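Local coordinates for protein transcriptional regulator (Pyrococcus horikoshii, PDB 1UDD) that is of unassigned function here but belongs to the all-helical TENA/THI-4/PQQC family and forms an assembly of four chains, at residues A[7-12]-A[129-134]; A[14-19]-A[203-208]; A[135-140]-A[172-177]. All blocks are in the same frame, centred on the assembly; numbering follows the deposited sequence.

Contact 1: A[7-12]-A[129-134]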
loop_
_atom_site.group_PDB
_atom_site.type_symbol
_atom_site.label_atom_id
_atom_site.label_comp_id
_atom_site.label_asym_id
_atom_site.label_seq_id
_atom_site.Cartn_x
_atom_site.Cartn_y
_atom_site.Cartn_z
ATOM N N ASP A 7 -11.876 -11.476 24.085
ATOM C CA ASP A 7 -12.445 -12.611 24.814
ATOM C C ASP A 7 -13.073 -13.523 23.750
ATOM O O ASP A 7 -12.853 -14.726 23.731
ATOM C CB ASP A 7 -13.534 -12.155 25.795
ATOM C CG ASP A 7 -12.972 -11.422 27.017
ATOM O OD1 ASP A 7 -11.829 -11.699 27.434
ATOM O OD2 ASP A 7 -13.689 -10.576 27.570
ATOM N N LYS A 8 -13.844 -12.924 22.855
ATOM C CA LYS A 8 -14.495 -13.662 21.775
ATOM C C LYS A 8 -13.502 -14.324 20.839
ATOM O O LYS A 8 -13.736 -15.434 20.382
ATOM C CB LYS A 8 -15.390 -12.714 20.974
ATOM C CG LYS A 8 -16.569 -12.201 21.769
ATOM C CD LYS A 8 -17.094 -10.888 21.220
ATOM C CE LYS A 8 -18.014 -11.057 20.039
ATOM N NZ LYS A 8 -18.491 -9.698 19.574
ATOM N N LEU A 9 -12.399 -13.640 20.541
ATOM C CA LEU A 9 -11.395 -14.196 19.647
ATOM C C LEU A 9 -10.792 -15.457 20.251
ATOM O O LEU A 9 -10.563 -16.455 19.539
ATOM C CB LEU A 9 -10.295 -13.158 19.350
ATOM C CG LEU A 9 -10.768 -11.840 18.707
ATOM C CD1 LEU A 9 -9.578 -10.922 18.441
ATOM C CD2 LEU A 9 -11.486 -12.128 17.393
ATOM N N ARG A 10 -10.513 -15.409 21.554
ATOM C CA ARG A 10 -9.965 -16.572 22.261
ATOM C C ARG A 10 -11.074 -17.646 22.270
ATOM O O ARG A 10 -10.848 -18.817 21.935
ATOM C CB ARG A 10 -9.598 -16.177 23.701
ATOM C CG ARG A 10 -8.974 -17.286 24.563
ATOM C CD ARG A 10 -7.535 -17.622 24.152
ATOM N NE ARG A 10 -6.888 -18.424 25.179
ATOM C CZ ARG A 10 -6.846 -19.752 25.192
ATOM N NH1 ARG A 10 -7.395 -20.450 24.213
ATOM N NH2 ARG A 10 -6.313 -20.387 26.231
ATOM N N ARG A 11 -12.280 -17.231 22.647
ATOM C CA ARG A 11 -13.421 -18.150 22.682
ATOM C C ARG A 11 -13.570 -18.893 21.343
ATOM O O ARG A 11 -13.570 -20.123 21.299
ATOM C CB ARG A 11 -14.710 -17.378 22.967
ATOM C CG ARG A 11 -15.956 -18.260 23.118
ATOM C CD ARG A 11 -17.042 -17.818 22.156
ATOM N NE ARG A 11 -17.765 -16.632 22.588
ATOM C CZ ARG A 11 -18.197 -15.677 21.764
ATOM N NH1 ARG A 11 -17.969 -15.757 20.466
ATOM N NH2 ARG A 11 -18.877 -14.644 22.238
ATOM N N ASP A 12 -13.667 -18.138 20.258
ATOM C CA ASP A 12 -13.859 -18.717 18.925
ATOM C C ASP A 12 -12.715 -19.507 18.315
ATOM O O ASP A 12 -12.882 -20.085 17.246
ATOM C CB ASP A 12 -14.255 -17.621 17.936
ATOM C CG ASP A 12 -15.523 -16.918 18.339
ATOM O OD1 ASP A 12 -16.315 -17.513 19.084
ATOM O OD2 ASP A 12 -15.743 -15.776 17.908
ATOM N N GLY A 129 -5.383 -5.028 11.126
ATOM C CA GLY A 129 -3.977 -5.352 10.953
ATOM C C GLY A 129 -3.433 -5.944 12.233
ATOM O O GLY A 129 -2.824 -7.016 12.213
ATOM N N LEU A 130 -3.663 -5.262 13.354
ATOM C CA LEU A 130 -3.188 -5.740 14.645
ATOM C C LEU A 130 -3.766 -7.109 14.994
ATOM O O LEU A 130 -3.063 -7.982 15.529
ATOM C CB LEU A 130 -3.541 -4.720 15.736
ATOM C CG LEU A 130 -2.798 -3.392 15.622
ATOM C CD1 LEU A 130 -3.357 -2.392 16.653
ATOM C CD2 LEU A 130 -1.294 -3.628 15.842
ATOM N N THR A 131 -5.042 -7.312 14.687
ATOM C CA THR A 131 -5.680 -8.593 14.962
ATOM C C THR A 131 -4.967 -9.709 14.189
ATOM O O THR A 131 -4.929 -10.862 14.633
ATOM C CB THR A 131 -7.190 -8.565 14.581
ATOM O OG1 THR A 131 -7.848 -7.552 15.347
ATOM C CG2 THR A 131 -7.870 -9.929 14.885
ATOM N N ALA A 132 -4.386 -9.379 13.040
ATOM C CA ALA A 132 -3.684 -10.414 12.283
ATOM C C ALA A 132 -2.368 -10.775 12.965
ATOM O O ALA A 132 -1.777 -11.806 12.665
ATOM C CB ALA A 132 -3.426 -9.964 10.873
ATOM N N LEU A 133 -1.927 -9.931 13.893
ATOM C CA LEU A 133 -0.675 -10.168 14.610
ATOM C C LEU A 133 -0.874 -10.686 16.036
ATOM O O LEU A 133 0.077 -11.129 16.683
ATOM C CB LEU A 133 0.137 -8.879 14.685
ATOM C CG LEU A 133 0.389 -8.115 13.385
ATOM C CD1 LEU A 133 1.303 -6.907 13.680
ATOM C CD2 LEU A 133 1.021 -9.038 12.348
ATOM N N LEU A 134 -2.105 -10.628 16.527
ATOM C CA LEU A 134 -2.402 -11.051 17.890
ATOM C C LEU A 134 -2.158 -12.546 18.126
ATOM O O LEU A 134 -1.569 -12.935 19.141
ATOM C CB LEU A 134 -3.839 -10.659 18.242
ATOM C CG LEU A 134 -4.217 -10.709 19.723
ATOM C CD1 LEU A 134 -3.259 -9.828 20.552
ATOM C CD2 LEU A 134 -5.637 -10.237 19.867
#
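Leu-9, on helix 5-11, sends one methyl group between two side chains of helix 126-146. CD1 of Leu-9 lies 4.1 Å from CG2 of Thr-131 and 4.2 Å from CD2 of Leu-134, so a single branch of the leucine makes both contacts. The CG of Leu-9 stands anti to its own carbonyl carbon (chi1 -59°), and from there CD1 continues the outward line of the side chain, while CD2 turns aside. Thr-131 presents its methyl and not its hydroxyl: CG2 extends anti to the backbone N, whereas OG1 sits beside that N (chi1 -60°) and is hydrogen-bonded to the carbonyl O of Ile-127, one turn earlier in its own helix. The polar half of the threonine is thereby engaged within helix 126-146 and its apolar half is turned to Leu-9. Leu-134 reaches the same methyl with the end of its CD2 branch. The backbones remain well apart, with 9.3 Å between CA of Leu-9 and CA of Thr-131.

Tyr-190 and Phe-197 of helix 190-213 also pack on Leu-9, and Ile-182 of helix 169-183 touches both Thr-131 and Leu-134. Within segment 7-12, away from the contact, NH1 of Arg-11 forms a salt bridge with OD1 of Asp-12 at 2.8 Å. The carboxylate oxygen lies nearly in the guanidinium plane and is approached on its syn side, tilted 22° from the carboxylate plane; OD2 of Asp-12 is hydrogen-bonded to the hydroxyl of Tyr-190. The contact itself is made by three buried methyl groups and is probably held by dispersion and the exclusion of water, with no directional bond between the two segments.

Contact 2: A[14-19]-A[203-208]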
loop_
_atom_site.group_PDB
_atom_site.type_symbol
_atom_site.label_atom_id
_atom_site.label_comp_id
_atom_site.label_asym_id
_atom_site.label_seq_id
_atom_site.Cartn_x
_atom_site.Cartn_y
_atom_site.Cartn_z
ATOM N N GLU A 14 -10.675 -21.658 20.381
ATOM C CA GLU A 14 -10.273 -22.617 21.419
ATOM C C GLU A 14 -9.747 -23.955 20.918
ATOM O O GLU A 14 -8.745 -24.483 21.423
ATOM C CB GLU A 14 -11.454 -22.889 22.379
ATOM C CG GLU A 14 -11.799 -21.708 23.315
ATOM C CD GLU A 14 -13.080 -21.926 24.103
ATOM O OE1 GLU A 14 -13.911 -22.741 23.662
ATOM O OE2 GLU A 14 -13.279 -21.268 25.148
ATOM N N GLN A 15 -10.423 -24.521 19.929
ATOM C CA GLN A 15 -9.989 -25.816 19.457
ATOM C C GLN A 15 -8.628 -25.805 18.765
ATOM O O GLN A 15 -7.826 -26.722 18.956
ATOM C CB GLN A 15 -11.060 -26.432 18.564
ATOM C CG GLN A 15 -10.971 -27.941 18.523
ATOM C CD GLN A 15 -10.515 -28.536 19.855
ATOM O OE1 GLN A 15 -11.238 -28.489 20.866
ATOM N NE2 GLN A 15 -9.299 -29.091 19.862
ATOM N N ILE A 16 -8.333 -24.779 17.981
ATOM C CA ILE A 16 -7.039 -24.810 17.338
ATOM C C ILE A 16 -5.923 -24.414 18.319
ATOM O O ILE A 16 -4.808 -24.896 18.195
ATOM C CB ILE A 16 -7.017 -23.954 16.050
ATOM C CG1 ILE A 16 -6.281 -22.663 16.285
ATOM C CG2 ILE A 16 -8.405 -23.751 15.499
ATOM C CD1 ILE A 16 -4.958 -22.713 15.558
ATOM N N TRP A 17 -6.222 -23.559 19.307
ATOM C CA TRP A 17 -5.200 -23.191 20.281
ATOM C C TRP A 17 -4.833 -24.419 21.117
ATOM O O TRP A 17 -3.678 -24.604 21.492
ATOM C CB TRP A 17 -5.670 -22.028 21.157
ATOM C CG TRP A 17 -5.457 -20.672 20.473
ATOM C CD1 TRP A 17 -5.696 -20.369 19.168
ATOM C CD2 TRP A 17 -4.914 -19.484 21.067
ATOM N NE1 TRP A 17 -5.325 -19.067 18.900
ATOM C CE2 TRP A 17 -4.840 -18.501 20.052
ATOM C CE3 TRP A 17 -4.477 -19.155 22.362
ATOM C CZ2 TRP A 17 -4.346 -17.214 20.287
ATOM C CZ3 TRP A 17 -3.986 -17.875 22.596
ATOM C CH2 TRP A 17 -3.926 -16.919 21.560
ATOM N N LYS A 18 -5.818 -25.277 21.379
ATOM C CA LYS A 18 -5.565 -26.501 22.119
ATOM C C LYS A 18 -4.561 -27.356 21.330
ATOM O O LYS A 18 -3.605 -27.900 21.898
ATOM C CB LYS A 18 -6.874 -27.262 22.321
ATOM C CG LYS A 18 -6.725 -28.581 23.041
ATOM C CD LYS A 18 -8.079 -29.230 23.263
ATOM C CE LYS A 18 -7.922 -30.626 23.850
ATOM N NZ LYS A 18 -9.246 -31.286 23.984
ATOM N N LYS A 19 -4.766 -27.469 20.016
ATOM C CA LYS A 19 -3.845 -28.248 19.180
ATOM C C LYS A 19 -2.461 -27.587 19.202
ATOM O O LYS A 19 -1.436 -28.254 19.079
ATOM C CB LYS A 19 -4.344 -28.322 17.736
ATOM C CG LYS A 19 -5.751 -28.885 17.551
ATOM C CD LYS A 19 -6.096 -28.867 16.060
ATOM C CE LYS A 19 -7.544 -29.222 15.798
ATOM N NZ LYS A 19 -7.870 -30.548 16.372
ATOM N N PHE A 203 -2.256 -20.502 10.972
ATOM C CA PHE A 203 -0.867 -20.351 10.527
ATOM C C PHE A 203 0.094 -20.700 11.654
ATOM O O PHE A 203 1.120 -21.323 11.422
ATOM C CB PHE A 203 -0.592 -18.929 10.056
ATOM C CG PHE A 203 -0.993 -18.672 8.626
ATOM C CD1 PHE A 203 -0.482 -19.455 7.592
ATOM C CD2 PHE A 203 -1.853 -17.623 8.307
ATOM C CE1 PHE A 203 -0.821 -19.192 6.261
ATOM C CE2 PHE A 203 -2.196 -17.349 6.979
ATOM C CZ PHE A 203 -1.680 -18.136 5.951
ATOM N N GLU A 204 -0.230 -20.282 12.876
ATOM C CA GLU A 204 0.627 -20.583 14.014
ATOM C C GLU A 204 0.789 -22.097 14.171
ATOM O O GLU A 204 1.896 -22.592 14.377
ATOM C CB GLU A 204 0.039 -19.999 15.311
ATOM C CG GLU A 204 0.334 -18.517 15.548
ATOM C CD GLU A 204 1.828 -18.200 15.584
ATOM O OE1 GLU A 204 2.616 -19.068 16.020
ATOM O OE2 GLU A 204 2.218 -17.075 15.195
ATOM N N LEU A 205 -0.321 -22.818 14.087
ATOM C CA LEU A 205 -0.303 -24.268 14.220
ATOM C C LEU A 205 0.503 -24.854 13.067
ATOM O O LEU A 205 1.350 -25.732 13.262
ATOM C CB LEU A 205 -1.739 -24.813 14.214
ATOM C CG LEU A 205 -1.952 -26.325 14.339
ATOM C CD1 LEU A 205 -1.128 -26.891 15.473
ATOM C CD2 LEU A 205 -3.432 -26.599 14.565
ATOM N N ALA A 206 0.259 -24.333 11.870
ATOM C CA ALA A 206 0.955 -24.797 10.677
ATOM C C ALA A 206 2.449 -24.556 10.808
ATOM O O ALA A 206 3.264 -25.358 10.335
ATOM C CB ALA A 206 0.417 -24.069 9.438
ATOM N N PHE A 207 2.810 -23.445 11.444
ATOM C CA PHE A 207 4.212 -23.108 11.601
ATOM C C PHE A 207 4.921 -24.138 12.484
ATOM O O PHE A 207 6.035 -24.566 12.183
ATOM C CB PHE A 207 4.362 -21.715 12.213
ATOM C CG PHE A 207 5.635 -21.015 11.826
ATOM C CD1 PHE A 207 5.719 -20.310 10.622
ATOM C CD2 PHE A 207 6.744 -21.033 12.674
ATOM C CE1 PHE A 207 6.893 -19.622 10.269
ATOM C CE2 PHE A 207 7.915 -20.358 12.336
ATOM C CZ PHE A 207 7.992 -19.645 11.129
ATOM N N TRP A 208 4.282 -24.524 13.584
ATOM C CA TRP A 208 4.893 -25.507 14.465
ATOM C C TRP A 208 4.990 -26.815 13.706
ATOM O O TRP A 208 6.000 -27.510 13.774
ATOM C CB TRP A 208 4.059 -25.689 15.742
ATOM C CG TRP A 208 4.081 -24.477 16.623
ATOM C CD1 TRP A 208 3.016 -23.696 16.968
ATOM C CD2 TRP A 208 5.225 -23.909 17.271
ATOM N NE1 TRP A 208 3.424 -22.681 17.794
ATOM C CE2 TRP A 208 4.776 -22.785 17.996
ATOM C CE3 TRP A 208 6.591 -24.245 17.312
ATOM C CZ2 TRP A 208 5.640 -21.989 18.756
ATOM C CZ3 TRP A 208 7.451 -23.454 18.069
ATOM C CH2 TRP A 208 6.970 -22.335 18.782
#
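This is a small apolar contact between two helices at the protein surface, joining helix 14-21 near the N-terminus to the final helix 190-213. It centres on Leu-205, which meets Ile-16 and Lys-19, residues one turn apart. The closer approach is to the lysine: CD2 of Leu-205 lies 3.7 Å from CB of Lys-19 and 3.8 Å from its CD, so this branch rests along the aliphatic part of the chain. CD1 of Leu-205 is 3.9 Å from the carbonyl O of Lys-19. Both branches reach across because CG of Leu-205 extends anti to its backbone N (chi1 180°). The lysine chain runs extended as far as CE and bends at chi4 (-57°), so that NZ turns off from the contact. Ile-16 approaches from the preceding turn, with CD1 of Ile-16 4.1 Å from CB of Leu-205.

Ile-20 and His-23 also touch Leu-205, widening the apolar patch. Nearby, Trp-17 hydrogen-bonds through its NE1-H to OG of Ser-201. OE2 of Glu-204 is hydrogen-bonded to the hydroxyls of Tyr-49 and Tyr-113. Helix 190-213 packs against helix 126-146 through Glu-204, against helix 108-123 through Phe-203 and Phe-207, and against Ala-112 of the second subunit through Phe-203.

Contact 3: A[135-140]-A[172-177]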
loop_
_atom_site.group_PDB
_atom_site.type_symbol
_atom_site.label_atom_id
_atom_site.label_comp_id
_atom_site.label_asym_id
_atom_site.label_seq_id
_atom_site.Cartn_x
_atom_site.Cartn_y
_atom_site.Cartn_z
ATOM N N PRO A 135 -2.602 -13.412 17.198
ATOM C CA PRO A 135 -2.331 -14.827 17.470
ATOM C C PRO A 135 -0.831 -14.996 17.714
ATOM O O PRO A 135 -0.418 -15.730 18.608
ATOM C CB PRO A 135 -2.805 -15.521 16.202
ATOM C CG PRO A 135 -3.969 -14.617 15.750
ATOM C CD PRO A 135 -3.411 -13.236 15.975
ATOM N N CYS A 136 -0.016 -14.296 16.930
ATOM C CA CYS A 136 1.440 -14.372 17.102
ATOM C C CYS A 136 1.866 -14.009 18.519
ATOM O O CYS A 136 2.324 -14.862 19.280
ATOM C CB CYS A 136 2.157 -13.437 16.128
ATOM S SG CYS A 136 3.860 -13.045 16.643
ATOM N N PHE A 137 1.711 -12.739 18.870
ATOM C CA PHE A 137 2.102 -12.255 20.194
ATOM C C PHE A 137 1.420 -13.000 21.355
ATOM O O PHE A 137 2.080 -13.441 22.293
ATOM C CB PHE A 137 1.799 -10.753 20.332
ATOM C CG PHE A 137 2.705 -9.853 19.525
ATOM C CD1 PHE A 137 2.461 -9.617 18.177
ATOM C CD2 PHE A 137 3.790 -9.215 20.126
ATOM C CE1 PHE A 137 3.285 -8.750 17.438
ATOM C CE2 PHE A 137 4.617 -8.349 19.397
ATOM C CZ PHE A 137 4.363 -8.117 18.053
ATOM N N TRP A 138 0.104 -13.161 21.267
ATOM C CA TRP A 138 -0.676 -13.791 22.330
ATOM C C TRP A 138 -0.438 -15.286 22.555
ATOM O O TRP A 138 -0.214 -15.708 23.691
ATOM C CB TRP A 138 -2.163 -13.507 22.095
ATOM C CG TRP A 138 -3.068 -13.763 23.268
ATOM C CD1 TRP A 138 -2.707 -14.175 24.530
ATOM C CD2 TRP A 138 -4.495 -13.637 23.280
ATOM N NE1 TRP A 138 -3.827 -14.315 25.322
ATOM C CE2 TRP A 138 -4.936 -13.990 24.581
ATOM C CE3 TRP A 138 -5.448 -13.262 22.316
ATOM C CZ2 TRP A 138 -6.293 -13.977 24.943
ATOM C CZ3 TRP A 138 -6.802 -13.250 22.678
ATOM C CH2 TRP A 138 -7.207 -13.605 23.981
ATOM N N SER A 139 -0.473 -16.084 21.491
ATOM C CA SER A 139 -0.255 -17.513 21.635
ATOM C C SER A 139 1.110 -17.868 22.233
ATOM O O SER A 139 1.218 -18.830 22.969
ATOM C CB SER A 139 -0.409 -18.225 20.289
ATOM O OG SER A 139 0.694 -17.968 19.440
ATOM N N TYR A 140 2.150 -17.106 21.913
ATOM C CA TYR A 140 3.475 -17.404 22.448
ATOM C C TYR A 140 3.502 -17.236 23.962
ATOM O O TYR A 140 4.203 -17.970 24.668
ATOM C CB TYR A 140 4.542 -16.515 21.787
ATOM C CG TYR A 140 5.151 -17.149 20.547
ATOM C CD1 TYR A 140 4.360 -17.484 19.439
ATOM C CD2 TYR A 140 6.505 -17.493 20.516
ATOM C CE1 TYR A 140 4.914 -18.160 18.333
ATOM C CE2 TYR A 140 7.060 -18.166 19.428
ATOM C CZ TYR A 140 6.267 -18.497 18.346
ATOM O OH TYR A 140 6.833 -19.178 17.291
ATOM N N LEU A 172 4.343 -9.872 28.740
ATOM C CA LEU A 172 2.941 -9.999 29.100
ATOM C C LEU A 172 2.225 -8.660 29.021
ATOM O O LEU A 172 1.052 -8.592 28.636
ATOM C CB LEU A 172 2.804 -10.552 30.517
ATOM C CG LEU A 172 3.186 -12.020 30.704
ATOM C CD1 LEU A 172 3.029 -12.404 32.176
ATOM C CD2 LEU A 172 2.292 -12.884 29.828
ATOM N N ASN A 173 2.921 -7.591 29.392
ATOM C CA ASN A 173 2.302 -6.276 29.361
ATOM C C ASN A 173 2.131 -5.792 27.933
ATOM O O ASN A 173 1.171 -5.093 27.636
ATOM C CB ASN A 173 3.122 -5.282 30.191
ATOM C CG ASN A 173 2.867 -5.430 31.691
ATOM O OD1 ASN A 173 3.541 -4.813 32.514
ATOM N ND2 ASN A 173 1.875 -6.248 32.047
ATOM N N LEU A 174 3.057 -6.181 27.058
ATOM C CA LEU A 174 3.001 -5.808 25.646
ATOM C C LEU A 174 1.769 -6.455 24.997
ATOM O O LEU A 174 0.990 -5.789 24.307
ATOM C CB LEU A 174 4.266 -6.270 24.914
ATOM C CG LEU A 174 4.181 -6.231 23.380
ATOM C CD1 LEU A 174 3.894 -4.804 22.921
ATOM C CD2 LEU A 174 5.472 -6.752 22.757
ATOM N N VAL A 175 1.596 -7.751 25.208
ATOM C CA VAL A 175 0.429 -8.432 24.654
ATOM C C VAL A 175 -0.830 -7.780 25.236
ATOM O O VAL A 175 -1.817 -7.551 24.523
ATOM C CB VAL A 175 0.431 -9.932 25.010
ATOM C CG1 VAL A 175 -0.746 -10.628 24.337
ATOM C CG2 VAL A 175 1.751 -10.558 24.581
ATOM N N GLY A 176 -0.781 -7.469 26.530
ATOM C CA GLY A 176 -1.915 -6.840 27.184
ATOM C C GLY A 176 -2.286 -5.568 26.452
ATOM O O GLY A 176 -3.457 -5.348 26.128
ATOM N N ARG A 177 -1.288 -4.728 26.184
ATOM C CA ARG A 177 -1.510 -3.484 25.459
ATOM C C ARG A 177 -2.076 -3.705 24.053
ATOM O O ARG A 177 -2.929 -2.936 23.595
ATOM C CB ARG A 177 -0.210 -2.682 25.334
ATOM C CG ARG A 177 -0.017 -1.654 26.446
ATOM C CD ARG A 177 1.329 -1.836 27.117
ATOM N NE ARG A 177 2.416 -1.795 26.144
ATOM C CZ ARG A 177 3.612 -2.338 26.348
ATOM N NH1 ARG A 177 3.869 -2.961 27.495
ATOM N NH2 ARG A 177 4.544 -2.264 25.406
#
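Val-175 packs both of its methyl groups against the backbone turn that carries Phe-137 and Trp-138. CG1 of Val-175 is 3.7 Å from CA of Trp-138 and 3.9 Å from its CB, while CG2 of Val-175 is 3.7 Å from the carbonyl O of Phe-137. Leu-174 uses its CD2 branch against the phenyl ring, 3.8 Å from CE2 of Phe-137. Trp-138 takes part mainly through the base of its side chain: CG stands anti to the backbone N (chi1 -164°), and the Trp-138 and Val-175 side chains cross at about a right angle.

Further out, the hydroxyl of Tyr-171 is hydrogen-bonded to the carbonyl O of Phe-137. NE1 of Trp-138 pairs with OE2 of Glu-142, and its ring meets Trp-17 edge-to-face and Arg-179 in a cation-pi contact. Inside helix 126-146, Ser-139 OG donates to the carbonyl O of Pro-135 at 2.6 Å, on the opposite face of the carbonyl plane from Ser-139 N, so this oxygen accepts two bonds beside the proline kink.

The two helix axes approach to 9.5 Å and run in broadly opposing directions, 138° apart. This is helix-to-helix packing within the all-helical TenA-family domain, joining helix 126-146 to helix 169-183.

In the fold
Helix 126-146 takes part in contacts 1 and 3 on successive turns, and their centres lie about 10 Å apart. The seam between them is direct: CB of Arg-10 is 3.5 Å from CH2 of Trp-138. Contact 2 lies about 13 Å, centre to centre, from contact 1 and about 15 Å from contact 3. It still touches both, with Arg-10 packing on Trp-17 and CH2 of Trp-17 3.6 Å from N of Ser-139. Glu-204 and Trp-208 pack against Tyr-140, extending the link from contact 2 to contact 3. Along the chain, contact 3 is nested within the loop closed by contact 2, while the segments of contacts 1 and 2 alternate.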